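Local coordinates for 16L protein (PDB 6TQP), which probably blocks apoptosis of the infected cell as a poxviral Bcl-2-like protein that binds pro-apoptotic peptide helices, at residues I47-M55 with L100-M108. Residues are numbered along the deposited sequence; the frame is centred on the assembly and turned at random.
Sequences IKEDCENIM and LAIISLISM
S104 and C51 mark the tightest point of this helix pair: their CA atoms lie 5.3 Å apart, and the small side chains let the axes of the two segments approach to 8.8 Å at a crossing angle of -69°. The S104 hydroxyl, beside its own backbone N (chi1 -61°), donates to C51 O across 3.1 Å. It meets the carbonyl from the side, at a C=O...OG angle of 105°, and adds a second bond to the helical one from M55 N, which gives the buried hydroxyl an acceptor and C51 O a second donor. C51 SG packs 3.6 Å from L100 O and 3.8 Å from I103 CG2.

Next to this point L100 is a knob in the hole formed by I47, D50, C51 and I54. L100 CD1 lies 3.8 Å from D50 OD2, and D50 OD1 makes a salt bridge with K147, while CD1 of I54 covers the L100 backbone. At the far end M55, bent at chi2 and chi3, brings CE to 3.3 Å from S104 O and SD to 3.6 Å from M108 CE. This is the looser side, for M55 is the one touching residue that is not buried.

I54, A101 and I102 also pack on apolar side chains of the bound peptide, so this crossing of helices 38-68 and 96-113 contributes to the peptide-binding groove of an all-helical Bcl-2-like fold.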
# COMPACT_ATOMS: atom_id res chain seq x y z
N ILE A 47 -4.85 8.45 5.30
CA ILE A 47 -3.92 7.42 4.88
C ILE A 47 -2.52 7.99 4.73
O ILE A 47 -1.52 7.34 5.06
CB ILE A 47 -4.40 6.80 3.57
CG1 ILE A 47 -5.58 5.86 3.85
CG2 ILE A 47 -3.26 6.08 2.83
CD1 ILE A 47 -6.34 5.47 2.61
N LYS A 48 -2.42 9.21 4.20
CA LYS A 48 -1.12 9.83 4.00
C LYS A 48 -0.35 9.94 5.31
O LYS A 48 0.85 9.68 5.36
CB LYS A 48 -1.31 11.21 3.36
CG LYS A 48 -0.02 11.94 3.02
CD LYS A 48 -0.33 13.27 2.31
CE LYS A 48 0.95 13.98 1.88
NZ LYS A 48 0.70 15.35 1.36
N GLU A 49 -1.03 10.35 6.39
CA GLU A 49 -0.36 10.48 7.67
C GLU A 49 0.12 9.13 8.18
O GLU A 49 1.26 9.00 8.65
CB GLU A 49 -1.29 11.13 8.69
CG GLU A 49 -1.61 12.58 8.42
CD GLU A 49 -2.55 13.15 9.46
OE1 GLU A 49 -3.16 12.35 10.20
OE2 GLU A 49 -2.67 14.39 9.53
N ASP A 50 -0.75 8.12 8.15
CA ASP A 50 -0.36 6.80 8.62
C ASP A 50 0.81 6.24 7.81
O ASP A 50 1.77 5.72 8.37
CB ASP A 50 -1.55 5.84 8.56
CG ASP A 50 -2.65 6.21 9.53
OD1 ASP A 50 -2.38 6.95 10.50
OD2 ASP A 50 -3.79 5.74 9.33
N CYS A 51 0.74 6.36 6.48
CA CYS A 51 1.77 5.75 5.64
C CYS A 51 3.09 6.50 5.74
O CYS A 51 4.16 5.87 5.69
CB CYS A 51 1.29 5.66 4.20
SG CYS A 51 -0.09 4.47 4.04
N GLU A 52 3.06 7.83 5.90
CA GLU A 52 4.31 8.56 6.12
C GLU A 52 4.93 8.18 7.47
O GLU A 52 6.16 8.15 7.59
CB GLU A 52 4.06 10.07 6.03
CG GLU A 52 3.77 10.52 4.61
CD GLU A 52 3.46 12.00 4.51
OE1 GLU A 52 3.29 12.66 5.56
OE2 GLU A 52 3.39 12.50 3.37
N ASN A 53 4.11 7.85 8.47
CA ASN A 53 4.66 7.46 9.76
C ASN A 53 5.26 6.06 9.69
O ASN A 53 6.29 5.78 10.32
CB ASN A 53 3.58 7.54 10.83
CG ASN A 53 3.34 8.97 11.29
OD1 ASN A 53 4.25 9.81 11.25
ND2 ASN A 53 2.13 9.26 11.74
N ILE A 54 4.63 5.16 8.92
CA ILE A 54 5.20 3.82 8.73
C ILE A 54 6.53 3.92 8.00
O ILE A 54 7.51 3.26 8.37
CB ILE A 54 4.21 2.94 7.95
CG1 ILE A 54 2.94 2.70 8.78
CG2 ILE A 54 4.85 1.61 7.60
CD1 ILE A 54 1.78 2.04 7.97
N MET A 55 6.58 4.73 6.94
CA MET A 55 7.83 4.92 6.21
C MET A 55 8.92 5.44 7.14
O MET A 55 10.09 5.04 7.02
CB MET A 55 7.61 5.90 5.06
CG MET A 55 8.87 6.11 4.20
SD MET A 55 9.28 4.61 3.29
CE MET A 55 7.87 4.51 2.18
N LEU A 100 -2.22 -0.84 5.24
CA LEU A 100 -1.50 0.43 5.32
C LEU A 100 -0.01 0.20 5.10
O LEU A 100 0.63 0.93 4.34
CB LEU A 100 -1.76 1.10 6.66
CG LEU A 100 -3.19 1.61 6.84
CD1 LEU A 100 -3.35 2.14 8.22
CD2 LEU A 100 -3.53 2.71 5.82
N ALA A 101 0.55 -0.83 5.75
CA ALA A 101 1.96 -1.12 5.55
C ALA A 101 2.26 -1.41 4.08
O ALA A 101 3.30 -1.00 3.56
CB ALA A 101 2.39 -2.30 6.41
N ILE A 102 1.36 -2.11 3.39
CA ILE A 102 1.61 -2.43 1.99
C ILE A 102 1.57 -1.16 1.13
O ILE A 102 2.33 -1.02 0.16
CB ILE A 102 0.62 -3.50 1.49
CG1 ILE A 102 0.99 -4.84 2.13
CG2 ILE A 102 0.65 -3.60 -0.02
CD1 ILE A 102 -0.03 -5.94 1.90
N ILE A 103 0.69 -0.21 1.45
CA ILE A 103 0.70 1.05 0.70
C ILE A 103 2.05 1.72 0.85
O ILE A 103 2.63 2.22 -0.12
CB ILE A 103 -0.45 1.97 1.14
CG1 ILE A 103 -1.79 1.30 0.82
CG2 ILE A 103 -0.34 3.35 0.46
CD1 ILE A 103 -2.99 2.00 1.45
N SER A 104 2.59 1.73 2.07
CA SER A 104 3.92 2.29 2.27
C SER A 104 4.97 1.52 1.48
O SER A 104 5.92 2.10 0.94
CB SER A 104 4.29 2.31 3.75
OG SER A 104 3.38 3.10 4.49
N LEU A 105 4.84 0.19 1.43
CA LEU A 105 5.79 -0.62 0.68
C LEU A 105 5.78 -0.24 -0.80
O LEU A 105 6.84 -0.07 -1.42
CB LEU A 105 5.45 -2.11 0.86
CG LEU A 105 6.28 -3.07 0.02
CD1 LEU A 105 7.75 -3.03 0.42
CD2 LEU A 105 5.70 -4.45 0.13
N ILE A 106 4.59 -0.11 -1.38
CA ILE A 106 4.48 0.29 -2.79
C ILE A 106 5.13 1.64 -3.01
O ILE A 106 5.83 1.86 -4.00
CB ILE A 106 3.00 0.30 -3.24
CG1 ILE A 106 2.36 -1.07 -3.08
CG2 ILE A 106 2.86 0.73 -4.71
CD1 ILE A 106 0.89 -1.00 -3.04
N SER A 107 4.91 2.58 -2.08
CA SER A 107 5.55 3.89 -2.21
C SER A 107 7.05 3.76 -2.32
O SER A 107 7.69 4.39 -3.18
CB SER A 107 5.19 4.78 -1.02
OG SER A 107 3.81 5.06 -1.01
N MET A 108 7.65 2.93 -1.46
CA MET A 108 9.09 2.73 -1.54
C MET A 108 9.49 2.06 -2.85
O MET A 108 10.49 2.45 -3.46
CB MET A 108 9.59 1.90 -0.37
CG MET A 108 11.09 1.66 -0.44
SD MET A 108 11.67 0.71 0.97
CE MET A 108 11.56 2.03 2.18